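Local coordinates for molybdopterin-guanine dinucleotide biosynthesis protein B (Bacillus subtilis subsp. spizizenii, PDB 4OYH), which probably binds and slowly hydrolyses GTP, and may act as an adapter in making and using the molybdopterin guanine dinucleotide form of the molybdenum cofactor, at residues V13-F18 against T24-R29; R29-A34 against C105-G110; W89-L94 against A114-V119; V120-K125 against E129-V134; P154-D159 against V164-S169. The protein carries 2 engineered substitutions. One frame throughout, in Å; residues are numbered along the deposited sequence.

How the interactions relate
All five contacts lie on or beside one parallel beta sheet. Interactions 1 and 2 are consecutive steps of helix 23-35 against neighbouring strands, their centres 7 Å apart, joined by a probable hydrogen bond from Val15 N to Ile108 O at 2.7 Å. Only interaction 1 reaches the sulfate, at the probable GTP phosphate site; interaction 4 approaches the same phosphate-binding loop through Ile121, whose side chain lies about 4 Å from that of Ser21. Interactions 3 and 4 share strand 118-122, their centres 17 Å apart. Interaction 5 is the surface contact; its helix meets interaction 2 through the salt bridge Lys33 NZ to Asp165 OD1 at 2.7 Å.

Interaction 1 (V13-F18 against T24-R29); sequences VQVVGF and TTFIER. With SO4 (sulfate ion), chain F.
The helical turn that packs Phe26 and Ile27 on Val15 is held by a backbone hydrogen bond from Glu28 N to Thr24 O at 2.8 Å. At the amino-terminal end of this helix the backbone amides of Asn20, Gly22 and Lys23 bond a sulfate ion; a further weak bond, Thr24 N to sulfate O2 at 3.3 Å, is doubtful because the position of O2 is uncertain. Between the segments the contact is purely apolar. Val15 CG2 approaches Phe26 at the ring edge, near the ring plane, 4.1 Å from Phe26 CD2; the ring reaches it because its CG stands opposite the backbone N (chi1 -171°). The same methyl is 4.1 Å from Ile27 CG1, while Val15 CB meets the terminal methyl, Ile27 CD1, at 4.0 Å. Valine and isoleucine thus slide past one another in opposite directions. Leu107 and Ile121 from the flanking strands also touch Val15, and Val164 and Val167 touch Phe26. The strand-loop-helix order and the glycines Gly17 and Gly22 fit a P-loop (Walker A), and Asn20 to Thr24 probably bind GTP, as in a close relative. The chemistry therefore divides: amides collect at an anion likely to mimic a phosphate, while side chains from the start of the same helix rest on strand 12-16 through buried apolar contacts, with no directional bond between the two segments.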
# COMPACT_ATOMS: atom_id res chain seq x y z
N VAL A 13 -3.86 -3.14 19.65
CA VAL A 13 -3.07 -2.48 20.66
C VAL A 13 -2.18 -1.43 20.04
O VAL A 13 -1.63 -1.59 18.94
CB VAL A 13 -2.23 -3.46 21.43
CG1 VAL A 13 -1.52 -2.76 22.56
CG2 VAL A 13 -3.12 -4.56 21.98
N GLN A 14 -2.05 -0.33 20.78
CA GLN A 14 -1.17 0.72 20.34
C GLN A 14 0.09 0.84 21.22
O GLN A 14 0.13 0.45 22.39
CB GLN A 14 -1.89 2.04 20.30
CG GLN A 14 -3.23 2.07 19.67
CD GLN A 14 -3.89 3.45 19.78
OE1 GLN A 14 -5.03 3.59 20.23
NE2 GLN A 14 -3.18 4.46 19.30
N VAL A 15 1.12 1.41 20.61
CA VAL A 15 2.33 1.84 21.30
C VAL A 15 2.57 3.34 21.07
O VAL A 15 2.64 3.80 19.93
CB VAL A 15 3.55 1.07 20.83
CG1 VAL A 15 4.77 1.54 21.60
CG2 VAL A 15 3.32 -0.41 21.04
N VAL A 16 2.62 4.08 22.17
CA VAL A 16 2.80 5.51 22.13
C VAL A 16 3.92 5.91 23.08
O VAL A 16 4.17 5.26 24.07
CB VAL A 16 1.52 6.29 22.50
CG1 VAL A 16 0.38 5.84 21.66
CG2 VAL A 16 1.21 6.20 23.95
N GLY A 17 4.59 7.01 22.74
CA GLY A 17 5.84 7.39 23.38
C GLY A 17 6.52 8.44 22.49
O GLY A 17 6.39 8.38 21.27
N PHE A 18 7.19 9.42 23.10
CA PHE A 18 8.08 10.37 22.37
C PHE A 18 9.13 9.67 21.53
O PHE A 18 9.48 8.49 21.76
CB PHE A 18 8.77 11.34 23.36
CG PHE A 18 7.79 12.29 24.03
CD1 PHE A 18 7.10 13.21 23.28
CD2 PHE A 18 7.53 12.22 25.37
CE1 PHE A 18 6.20 14.06 23.86
CE2 PHE A 18 6.63 13.07 25.94
CZ PHE A 18 5.97 13.98 25.18
N THR A 24 10.19 1.39 18.35
CA THR A 24 10.26 0.42 17.24
C THR A 24 10.98 -0.87 17.64
O THR A 24 10.68 -1.94 17.11
CB THR A 24 10.88 1.01 15.93
OG1 THR A 24 12.08 0.33 15.58
CG2 THR A 24 11.12 2.49 16.02
N THR A 25 11.86 -0.82 18.64
CA THR A 25 12.43 -2.05 19.19
C THR A 25 11.38 -2.86 19.91
O THR A 25 11.28 -4.04 19.72
CB THR A 25 13.59 -1.75 20.16
OG1 THR A 25 14.81 -1.76 19.41
CG2 THR A 25 13.71 -2.81 21.22
N PHE A 26 10.62 -2.22 20.77
CA PHE A 26 9.52 -2.89 21.40
C PHE A 26 8.58 -3.57 20.37
O PHE A 26 8.31 -4.76 20.48
CB PHE A 26 8.76 -1.89 22.25
CG PHE A 26 7.75 -2.50 23.10
CD1 PHE A 26 8.07 -3.57 23.90
CD2 PHE A 26 6.44 -2.02 23.11
CE1 PHE A 26 7.09 -4.16 24.69
CE2 PHE A 26 5.49 -2.58 23.89
CZ PHE A 26 5.79 -3.65 24.69
N ILE A 27 8.14 -2.81 19.37
CA ILE A 27 7.30 -3.33 18.29
C ILE A 27 7.97 -4.50 17.57
O ILE A 27 7.34 -5.52 17.30
CB ILE A 27 6.95 -2.18 17.29
CG1 ILE A 27 5.73 -1.40 17.83
CG2 ILE A 27 6.58 -2.71 15.90
CD1 ILE A 27 5.85 0.11 17.69
N GLU A 28 9.25 -4.34 17.29
CA GLU A 28 10.04 -5.38 16.64
C GLU A 28 9.99 -6.68 17.40
O GLU A 28 9.73 -7.73 16.82
CB GLU A 28 11.48 -4.94 16.55
CG GLU A 28 11.94 -4.54 15.23
CD GLU A 28 13.40 -4.89 15.08
OE1 GLU A 28 14.19 -4.42 15.94
OE2 GLU A 28 13.74 -5.66 14.14
N ARG A 29 10.31 -6.60 18.68
CA ARG A 29 10.18 -7.73 19.58
C ARG A 29 8.79 -8.36 19.53
O ARG A 29 8.65 -9.58 19.43
CB ARG A 29 10.49 -7.32 21.00
CG ARG A 29 11.66 -8.05 21.61
CD ARG A 29 12.99 -7.56 21.03
NE ARG A 29 13.98 -7.28 22.07
CZ ARG A 29 13.83 -6.40 23.06
NH1 ARG A 29 12.71 -5.69 23.19
NH2 ARG A 29 14.81 -6.23 23.94
S SO4 F . 11.60 5.44 18.96
O1 SO4 F . 11.80 6.74 18.31
O2 SO4 F . 11.07 4.55 17.94
O3 SO4 F . 12.80 4.96 19.62
O4 SO4 F . 10.60 5.54 20.02

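Interaction 2 (R29-A34 against C105-G110); sequences RILEKA and CLLIEG
Leu107 meets Ile30 and Leu31 through a single methyl, CD1, in the classic helix-on-sheet packing of a P-loop NTPase fold, where the helix that follows the phosphate-binding loop packs alongside the parallel strands, running roughly antiparallel to them. In the first shell, Leu107 CD1 is 4.0 Å from Ile30 CG2 and 4.1 Å from Leu31 CD2. It also lies 4.2 Å from both Ile30 CB and Ile30 CD1, so it faces the fork of the isoleucine and not merely its end. Both pairs of side chains cross obliquely. The two helix residues arrive differently: Ile30 already points at the strand from its CA, whereas Leu31 leaves the helix at its flank and swings its far end inward, with CG opposite the carbonyl carbon (chi1 -66°). All three side chains are buried, and every atom pair in the contact is carbon to carbon, which gives cohesion without directional preference. In the second shell, Leu41 of the edge strand 41-46 touches Leu31, and Leu168 of helix 161-171 touches Ile30. Gln66 of the second subunit also packs on Leu31. Strand 105-109 is held from both neighbours, since Leu107 makes backbone hydrogen bonds with Gly42 and Leu44, and Leu106 with Pro11 and Val13. Leu106 and Ile108, alternating with Leu107, instead touch helix 91-100. The helical turn carrying the contact is set by its own backbone, with Ala34 N donating to Ile30 O at 3.0 Å.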
# COMPACT_ATOMS: atom_id res chain seq x y z
N ARG A 29 10.31 -6.60 18.68
CA ARG A 29 10.18 -7.73 19.58
C ARG A 29 8.79 -8.36 19.53
O ARG A 29 8.65 -9.58 19.43
CB ARG A 29 10.49 -7.32 21.00
CG ARG A 29 11.66 -8.05 21.61
CD ARG A 29 12.99 -7.56 21.03
NE ARG A 29 13.98 -7.28 22.07
CZ ARG A 29 13.83 -6.40 23.06
NH1 ARG A 29 12.71 -5.69 23.19
NH2 ARG A 29 14.81 -6.23 23.94
N ILE A 30 7.75 -7.55 19.54
CA ILE A 30 6.39 -8.07 19.44
C ILE A 30 6.09 -8.75 18.11
O ILE A 30 5.42 -9.78 18.07
CB ILE A 30 5.36 -6.98 19.60
CG1 ILE A 30 5.50 -6.32 20.98
CG2 ILE A 30 3.95 -7.54 19.35
CD1 ILE A 30 4.83 -4.95 21.04
N LEU A 31 6.52 -8.14 17.02
CA LEU A 31 6.22 -8.74 15.72
C LEU A 31 6.97 -10.06 15.50
O LEU A 31 6.39 -11.02 14.97
CB LEU A 31 6.52 -7.76 14.60
CG LEU A 31 5.64 -6.53 14.58
CD1 LEU A 31 6.12 -5.53 13.53
CD2 LEU A 31 4.18 -6.92 14.33
N GLU A 32 8.24 -10.12 15.92
CA GLU A 32 9.05 -11.33 15.81
C GLU A 32 8.31 -12.45 16.53
O GLU A 32 8.03 -13.51 15.96
CB GLU A 32 10.46 -11.13 16.40
CG GLU A 32 11.39 -10.21 15.55
CD GLU A 32 12.45 -9.40 16.35
OE1 GLU A 32 13.29 -8.71 15.73
OE2 GLU A 32 12.44 -9.45 17.59
N LYS A 33 7.93 -12.21 17.77
CA LYS A 33 7.25 -13.24 18.53
C LYS A 33 5.87 -13.58 17.96
O LYS A 33 5.41 -14.69 18.16
CB LYS A 33 7.14 -12.85 20.00
CG LYS A 33 7.05 -14.06 20.91
CD LYS A 33 7.53 -13.77 22.33
CE LYS A 33 7.54 -15.04 23.19
NZ LYS A 33 7.58 -14.77 24.67
N ALA A 34 5.21 -12.67 17.25
CA ALA A 34 3.93 -13.00 16.62
C ALA A 34 4.08 -13.92 15.37
O ALA A 34 3.18 -14.71 15.07
CB ALA A 34 3.19 -11.73 16.23
N CYS A 105 -5.52 -8.96 13.50
CA CYS A 105 -5.37 -7.99 14.56
C CYS A 105 -4.36 -6.91 14.15
O CYS A 105 -3.82 -6.96 13.05
CB CYS A 105 -4.92 -8.67 15.85
SG CYS A 105 -3.47 -9.72 15.65
N LEU A 106 -4.14 -5.93 15.01
CA LEU A 106 -3.35 -4.78 14.58
C LEU A 106 -2.57 -4.12 15.70
O LEU A 106 -3.10 -3.80 16.78
CB LEU A 106 -4.26 -3.79 13.87
CG LEU A 106 -3.64 -2.45 13.45
CD1 LEU A 106 -2.52 -2.64 12.36
CD2 LEU A 106 -4.73 -1.54 13.00
N LEU A 107 -1.28 -3.97 15.42
CA LEU A 107 -0.33 -3.21 16.22
C LEU A 107 -0.19 -1.83 15.61
O LEU A 107 0.13 -1.71 14.43
CB LEU A 107 1.06 -3.87 16.23
CG LEU A 107 1.83 -4.12 17.53
CD1 LEU A 107 3.30 -4.20 17.25
CD2 LEU A 107 1.56 -3.12 18.57
N ILE A 108 -0.45 -0.79 16.39
CA ILE A 108 -0.30 0.58 15.89
C ILE A 108 0.82 1.31 16.65
O ILE A 108 0.83 1.30 17.88
CB ILE A 108 -1.60 1.38 16.04
CG1 ILE A 108 -2.78 0.58 15.45
CG2 ILE A 108 -1.40 2.74 15.43
CD1 ILE A 108 -3.98 1.39 15.12
N GLU A 109 1.77 1.91 15.92
CA GLU A 109 2.68 2.88 16.52
C GLU A 109 2.07 4.29 16.36
O GLU A 109 1.84 4.73 15.24
CB GLU A 109 4.07 2.78 15.87
CG GLU A 109 5.05 3.92 16.16
CD GLU A 109 6.48 3.65 15.63
OE1 GLU A 109 7.27 4.61 15.52
OE2 GLU A 109 6.82 2.49 15.32
N GLY A 110 1.81 5.01 17.47
CA GLY A 110 1.22 6.37 17.37
C GLY A 110 -0.32 6.50 17.47
O GLY A 110 -0.92 5.63 18.09

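Interaction 3 (W89-L94 against A114-V119)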
# COMPACT_ATOMS: atom_id res chain seq x y z
N TRP A 89 -7.24 10.06 4.89
CA TRP A 89 -7.16 8.95 5.84
C TRP A 89 -7.43 9.41 7.24
O TRP A 89 -6.88 10.40 7.67
CB TRP A 89 -5.77 8.31 5.82
CG TRP A 89 -5.47 7.60 4.56
CD1 TRP A 89 -4.58 7.98 3.58
CD2 TRP A 89 -6.07 6.40 4.12
NE1 TRP A 89 -4.60 7.08 2.57
CE2 TRP A 89 -5.50 6.09 2.87
CE3 TRP A 89 -7.03 5.54 4.66
CZ2 TRP A 89 -5.87 4.94 2.15
CZ3 TRP A 89 -7.39 4.39 3.93
CH2 TRP A 89 -6.81 4.11 2.71
N ASP A 90 -8.26 8.66 7.94
CA ASP A 90 -8.29 8.72 9.38
C ASP A 90 -8.16 7.27 9.83
O ASP A 90 -8.17 6.37 9.00
CB ASP A 90 -9.56 9.40 9.91
CG ASP A 90 -10.82 8.96 9.20
OD1 ASP A 90 -11.19 7.77 9.26
OD2 ASP A 90 -11.47 9.83 8.59
N LEU A 91 -8.00 7.08 11.14
CA LEU A 91 -7.63 5.81 11.72
C LEU A 91 -8.68 4.75 11.47
O LEU A 91 -8.35 3.59 11.25
CB LEU A 91 -7.39 5.95 13.22
CG LEU A 91 -6.99 4.64 13.90
CD1 LEU A 91 -5.87 3.90 13.15
CD2 LEU A 91 -6.54 4.92 15.35
N THR A 92 -9.93 5.16 11.48
CA THR A 92 -11.06 4.25 11.24
C THR A 92 -10.99 3.58 9.87
O THR A 92 -11.14 2.36 9.74
CB THR A 92 -12.38 5.02 11.36
OG1 THR A 92 -12.69 5.15 12.74
CG2 THR A 92 -13.51 4.31 10.68
N ARG A 93 -10.80 4.39 8.84
CA ARG A 93 -10.63 3.88 7.50
C ARG A 93 -9.36 3.04 7.35
O ARG A 93 -9.36 2.06 6.60
CB ARG A 93 -10.63 5.04 6.52
CG ARG A 93 -12.04 5.57 6.27
CD ARG A 93 -12.06 6.62 5.21
NE ARG A 93 -11.95 7.96 5.77
CZ ARG A 93 -12.95 8.84 5.83
NH1 ARG A 93 -14.17 8.54 5.38
NH2 ARG A 93 -12.73 10.04 6.37
N LEU A 94 -8.30 3.39 8.06
CA LEU A 94 -7.09 2.57 7.96
C LEU A 94 -7.37 1.20 8.57
O LEU A 94 -6.90 0.21 8.05
CB LEU A 94 -5.88 3.23 8.63
CG LEU A 94 -5.44 4.52 7.92
CD1 LEU A 94 -4.70 5.41 8.88
CD2 LEU A 94 -4.58 4.24 6.68
N ALA A 114 -6.42 8.06 19.64
CA ALA A 114 -7.35 6.95 19.42
C ALA A 114 -7.74 6.34 20.76
O ALA A 114 -6.97 6.41 21.71
CB ALA A 114 -6.73 5.84 18.47
N PRO A 115 -8.94 5.72 20.81
CA PRO A 115 -9.53 5.01 21.96
C PRO A 115 -8.97 3.61 22.27
O PRO A 115 -9.38 3.01 23.25
CB PRO A 115 -10.98 4.87 21.56
CG PRO A 115 -10.93 4.83 20.04
CD PRO A 115 -9.89 5.81 19.69
N TYR A 116 -8.05 3.08 21.48
CA TYR A 116 -7.73 1.66 21.65
C TYR A 116 -6.76 1.45 22.75
O TYR A 116 -6.10 2.39 23.19
CB TYR A 116 -7.23 1.07 20.34
CG TYR A 116 -8.22 1.35 19.26
CD1 TYR A 116 -9.41 0.61 19.18
CD2 TYR A 116 -8.03 2.39 18.38
CE1 TYR A 116 -10.36 0.89 18.22
CE2 TYR A 116 -8.98 2.69 17.40
CZ TYR A 116 -10.15 1.92 17.33
OH TYR A 116 -11.09 2.19 16.36
N PRO A 117 -6.73 0.24 23.30
CA PRO A 117 -5.82 0.02 24.42
C PRO A 117 -4.39 0.33 23.99
O PRO A 117 -4.08 0.12 22.83
CB PRO A 117 -5.98 -1.46 24.74
CG PRO A 117 -7.25 -1.89 24.04
CD PRO A 117 -7.41 -0.98 22.87
N LYS A 118 -3.54 0.81 24.87
CA LYS A 118 -2.24 1.23 24.43
C LYS A 118 -1.23 1.05 25.49
O LYS A 118 -1.55 1.03 26.66
CB LYS A 118 -2.28 2.66 23.96
CG LYS A 118 -3.06 3.60 24.80
CD LYS A 118 -3.21 4.93 24.09
CE LYS A 118 -4.15 4.87 22.91
NZ LYS A 118 -5.58 5.07 23.28
N VAL A 119 -0.01 0.83 25.06
CA VAL A 119 1.11 0.71 25.96
C VAL A 119 1.89 2.04 25.81
O VAL A 119 2.09 2.52 24.69
CB VAL A 119 1.92 -0.55 25.63
CG1 VAL A 119 3.33 -0.45 26.14
CG2 VAL A 119 1.20 -1.77 26.22
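Apolar contact across the segments is concentrated on one methyl, Leu91 CD2. It presses on Ala114 CB at 3.3 Å, a tight approach for two carbons, and reaches Tyr116 CE2 at 3.9 Å. The methyl lies at the edge of the Tyr116 ring, near its plane, and the two side chains run past each other in opposite directions. Leu91 gets there by setting CG opposite its backbone N (chi1 -180°), which directs the branch back past the amino-terminal end of the helix, to Ala114. Phe111 and Leu44 touch the same leucine.

The polar bonds do not join the two segments. Asp90 is the N-cap: its OD1 accepts from Arg93 N in a weak but nearly straight bond of 3.4 Å (169°), while OD2 forms a salt bridge with Arg93 NH2 at 2.6 Å whose hydrogen bond is bent and weak. In segment 114-119, Lys118 NZ donates to Tyr116 O at 2.7 Å, approaching in the carbonyl plane, and also bonds Val134 O. The arrangement is as in the helix-on-sheet layering of the P-loop NTPase alpha/beta fold, here helix 91-100 against the loop leading into strand 118-122.

Interaction 4 (V120-K125 against E129-V134); sequences VILSEK and EALKTV
Two torsions extend Leu131 toward Val120 and Leu122: CG sits opposite the carbonyl carbon (chi1 -52°), and CD1 continues outward trans to CA (chi2 162°). The outermost methyl, Leu131 CD1, consequently does all the close touching. It is 3.7 Å from Leu122 CD1, 3.9 Å from Val120 CG1 and 4.0 Å from the backbone oxygen Ile121 O. Val120 points at Leu131 from its CA, whereas Leu122 starts off to the flank and only its end turns inward; its side chain is far from staggered, and its exact rotation deserves less weight. In both pairs the side chains pass antiparallel to each other, and the methyl of Leu131 is held between residues two apart on one face of the strand. Leu128 touches Val120 and Leu122 too, and Ile139 and Tyr141 touch Leu122. Phe18 packs against Leu131 and Ala130.

At the solvent side, Glu129 OE2 comes within 3.7 Å of Lys125 O. Both are acceptors, so their nearness is no bond; the nearby carboxylate of Glu126 would probably raise the proton affinity of one of the two acidic groups. Leu131 is at the centre of an inverse gamma turn, whose weak bond runs from Lys132 N to Ala130 O at 3.0 Å. This is the packing of a beta-alpha-beta crossover, in which helix 127-130 and the turn after it bridge the parallel strands 118-122 and 136-141.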
# COMPACT_ATOMS: atom_id res chain seq x y z
N VAL A 120 2.25 2.65 26.93
CA VAL A 120 2.92 3.96 26.94
C VAL A 120 4.35 3.72 27.38
O VAL A 120 4.57 3.12 28.41
CB VAL A 120 2.23 4.98 27.89
CG1 VAL A 120 3.01 6.30 27.95
CG2 VAL A 120 0.83 5.26 27.45
N ILE A 121 5.30 4.15 26.54
CA ILE A 121 6.73 4.18 26.85
C ILE A 121 7.13 5.58 27.35
O ILE A 121 6.91 6.57 26.67
CB ILE A 121 7.63 3.92 25.66
CG1 ILE A 121 7.01 2.93 24.68
CG2 ILE A 121 9.01 3.48 26.14
CD1 ILE A 121 6.79 1.59 25.21
N LEU A 122 7.65 5.63 28.57
CA LEU A 122 8.18 6.85 29.18
C LEU A 122 9.70 6.87 29.18
O LEU A 122 10.33 5.93 29.68
CB LEU A 122 7.68 6.98 30.61
CG LEU A 122 6.38 7.75 30.85
CD1 LEU A 122 5.64 8.04 29.60
CD2 LEU A 122 5.53 6.99 31.78
N SER A 123 10.28 7.91 28.60
CA SER A 123 11.73 8.13 28.75
C SER A 123 11.97 8.77 30.12
O SER A 123 12.96 8.49 30.76
CB SER A 123 12.30 9.00 27.63
OG SER A 123 11.86 10.34 27.71
N GLU A 124 11.02 9.59 30.56
CA GLU A 124 11.11 10.32 31.83
C GLU A 124 9.73 10.42 32.50
O GLU A 124 8.71 10.54 31.81
CB GLU A 124 11.67 11.74 31.59
CG GLU A 124 12.10 12.49 32.86
CD GLU A 124 13.62 12.68 32.98
OE1 GLU A 124 14.11 12.94 34.11
OE2 GLU A 124 14.33 12.58 31.95
N LYS A 125 9.71 10.44 33.83
CA LYS A 125 8.47 10.43 34.58
C LYS A 125 7.54 11.51 34.11
O LYS A 125 6.32 11.37 34.20
CB LYS A 125 8.75 10.60 36.07
CG LYS A 125 7.52 10.45 36.95
CD LYS A 125 7.21 11.71 37.76
CE LYS A 125 8.14 11.86 38.96
NZ LYS A 125 9.60 11.92 38.61
N GLU A 129 2.75 13.14 31.20
CA GLU A 129 1.89 14.32 31.18
C GLU A 129 1.51 14.72 29.78
O GLU A 129 0.33 14.74 29.44
CB GLU A 129 2.57 15.49 31.88
CG GLU A 129 2.22 15.58 33.36
CD GLU A 129 2.24 14.23 34.05
OE1 GLU A 129 1.18 13.83 34.57
OE2 GLU A 129 3.30 13.57 34.06
N ALA A 130 2.49 15.07 28.96
CA ALA A 130 2.20 15.45 27.58
C ALA A 130 1.57 14.30 26.76
O ALA A 130 0.87 14.54 25.77
CB ALA A 130 3.46 15.95 26.90
N LEU A 131 1.81 13.05 27.17
CA LEU A 131 1.16 11.92 26.51
C LEU A 131 -0.19 11.76 27.22
O LEU A 131 -0.33 11.04 28.20
CB LEU A 131 2.02 10.64 26.58
CG LEU A 131 3.45 10.85 26.10
CD1 LEU A 131 4.38 9.73 26.58
CD2 LEU A 131 3.50 10.98 24.57
N LYS A 132 -1.16 12.51 26.71
CA LYS A 132 -2.48 12.60 27.28
C LYS A 132 -3.36 11.60 26.53
O LYS A 132 -3.55 11.75 25.32
CB LYS A 132 -3.00 14.06 27.16
CG LYS A 132 -4.23 14.42 28.01
CD LYS A 132 -5.53 13.80 27.45
CE LYS A 132 -6.19 12.80 28.42
NZ LYS A 132 -7.09 11.78 27.79
N THR A 133 -3.89 10.59 27.20
CA THR A 133 -4.70 9.62 26.46
C THR A 133 -5.39 8.56 27.31
O THR A 133 -5.05 8.32 28.47
CB THR A 133 -3.85 8.86 25.40
OG1 THR A 133 -4.71 8.11 24.52
CG2 THR A 133 -2.83 7.94 26.07
N VAL A 134 -6.34 7.90 26.67
CA VAL A 134 -7.19 6.91 27.31
C VAL A 134 -6.81 5.49 26.91
O VAL A 134 -6.16 5.23 25.90
CB VAL A 134 -8.69 7.15 26.99
CG1 VAL A 134 -9.07 8.59 27.29
CG2 VAL A 134 -8.99 6.86 25.55

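Interaction 5 (P154-D159 against V164-S169); sequences PIFHAD and VDLVLS. Engineered in segment 164-169: Leu166 (natural residue Phe).
Leu166 and Phe156 meet with the methyl at the ring's rim: Leu166 CD1 lies near the plane of the aromatic ring, 3.6 Å from Phe156 CZ and 3.8 Å from Phe156 CE2. This is an approach at the ring edge, with no stacking over the face, and the long axes of the two side chains are inclined to each other. Leu166 is an engineered residue (Phe in the natural sequence), so the arrangement belongs to this construct. Its CG is opposite the backbone N (chi1 177°), and CD1 continues nearly straight on, projecting from the helix to the strand. Phe156 has CG opposite its carbonyl carbon (chi1 -56°), which directs the CZ end of the ring at the helix. Pro154, two residues earlier, adds the outer corner of its ring, CG, 4.1 Å from the same Leu166 CD1, and the two side chains lie at about a right angle. One methyl is therefore shared by a proline and an aromatic rim, and the contact is wholly apolar. Within the helix, Ser169 OG makes a weak bond to Leu166 O at 3.3 Å. Val162 and Ala163 also touch Phe156. Strand 155-156 is one edge of the parallel sheet, joined by backbone hydrogen bonds of Pro154 and Phe156 to Ile139, while helix 161-171 lies over it and, through Val164 on Ile30 and Leu168 on Lys33, against helix 23-35.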
# COMPACT_ATOMS: atom_id res chain seq x y z
N PRO A 154 -0.19 -2.00 35.21
CA PRO A 154 1.11 -2.62 35.47
C PRO A 154 2.30 -1.79 34.95
O PRO A 154 2.13 -1.09 33.97
CB PRO A 154 0.99 -3.96 34.74
CG PRO A 154 0.03 -3.71 33.69
CD PRO A 154 -1.00 -2.83 34.33
N ILE A 155 3.47 -1.93 35.57
CA ILE A 155 4.70 -1.22 35.19
C ILE A 155 5.85 -2.18 34.93
O ILE A 155 6.14 -3.04 35.75
CB ILE A 155 5.19 -0.25 36.30
CG1 ILE A 155 4.04 0.58 36.86
CG2 ILE A 155 6.30 0.61 35.76
CD1 ILE A 155 3.40 1.50 35.88
N PHE A 156 6.52 -2.01 33.79
CA PHE A 156 7.60 -2.90 33.38
C PHE A 156 8.92 -2.17 33.19
O PHE A 156 8.92 -0.95 33.05
CB PHE A 156 7.24 -3.55 32.08
CG PHE A 156 5.97 -4.26 32.12
CD1 PHE A 156 5.88 -5.49 32.72
CD2 PHE A 156 4.86 -3.72 31.55
CE1 PHE A 156 4.71 -6.15 32.74
CE2 PHE A 156 3.69 -4.39 31.58
CZ PHE A 156 3.61 -5.59 32.18
N HIS A 157 10.04 -2.91 33.17
CA HIS A 157 11.22 -2.36 32.51
C HIS A 157 11.14 -2.60 30.99
O HIS A 157 10.46 -3.53 30.51
CB HIS A 157 12.60 -2.90 33.03
CG HIS A 157 12.61 -4.26 33.68
ND1 HIS A 157 12.39 -4.45 35.02
CD2 HIS A 157 12.94 -5.48 33.17
CE1 HIS A 157 12.51 -5.75 35.31
NE2 HIS A 157 12.85 -6.38 34.21
N ALA A 158 11.83 -1.73 30.26
CA ALA A 158 11.80 -1.72 28.79
C ALA A 158 12.09 -3.07 28.14
O ALA A 158 11.51 -3.40 27.10
CB ALA A 158 12.77 -0.67 28.26
N ASP A 159 12.98 -3.84 28.75
CA ASP A 159 13.43 -5.11 28.18
C ASP A 159 12.75 -6.32 28.81
O ASP A 159 13.13 -7.46 28.55
CB ASP A 159 14.95 -5.24 28.32
CG ASP A 159 15.70 -4.07 27.69
OD1 ASP A 159 15.33 -3.66 26.57
OD2 ASP A 159 16.66 -3.57 28.32
N VAL A 164 6.18 -7.64 26.39
CA VAL A 164 5.80 -7.97 25.03
C VAL A 164 4.75 -9.09 25.05
O VAL A 164 3.89 -9.14 24.17
CB VAL A 164 7.00 -8.38 24.10
CG1 VAL A 164 8.34 -7.83 24.61
CG2 VAL A 164 7.04 -9.85 23.88
N ASP A 165 4.81 -9.97 26.05
CA ASP A 165 3.83 -11.07 26.20
C ASP A 165 2.46 -10.50 26.58
O ASP A 165 1.42 -11.04 26.21
CB ASP A 165 4.27 -12.09 27.26
CG ASP A 165 5.36 -13.07 26.76
OD1 ASP A 165 5.59 -13.17 25.53
OD2 ASP A 165 5.98 -13.76 27.60
N LEU A 166 2.46 -9.40 27.33
CA LEU A 166 1.23 -8.75 27.70
C LEU A 166 0.59 -8.23 26.43
O LEU A 166 -0.62 -8.29 26.28
CB LEU A 166 1.48 -7.63 28.73
CG LEU A 166 0.27 -6.80 29.16
CD1 LEU A 166 0.51 -6.17 30.49
CD2 LEU A 166 -0.04 -5.66 28.21
N VAL A 167 1.37 -7.74 25.50
CA VAL A 167 0.74 -7.16 24.32
C VAL A 167 0.14 -8.26 23.46
O VAL A 167 -0.94 -8.10 22.90
CB VAL A 167 1.72 -6.33 23.49
CG1 VAL A 167 1.05 -5.85 22.21
CG2 VAL A 167 2.20 -5.14 24.28
N LEU A 168 0.82 -9.39 23.39
CA LEU A 168 0.40 -10.47 22.52
C LEU A 168 -0.85 -11.13 23.04
O LEU A 168 -1.70 -11.60 22.27
CB LEU A 168 1.53 -11.49 22.37
CG LEU A 168 2.65 -10.99 21.47
CD1 LEU A 168 3.96 -11.68 21.77
CD2 LEU A 168 2.27 -11.22 20.06
N SER A 169 -1.00 -11.15 24.34
CA SER A 169 -2.16 -11.80 24.91
C SER A 169 -3.36 -10.93 24.57
O SER A 169 -4.46 -11.46 24.35
CB SER A 169 -2.02 -12.04 26.43
OG SER A 169 -2.45 -10.91 27.18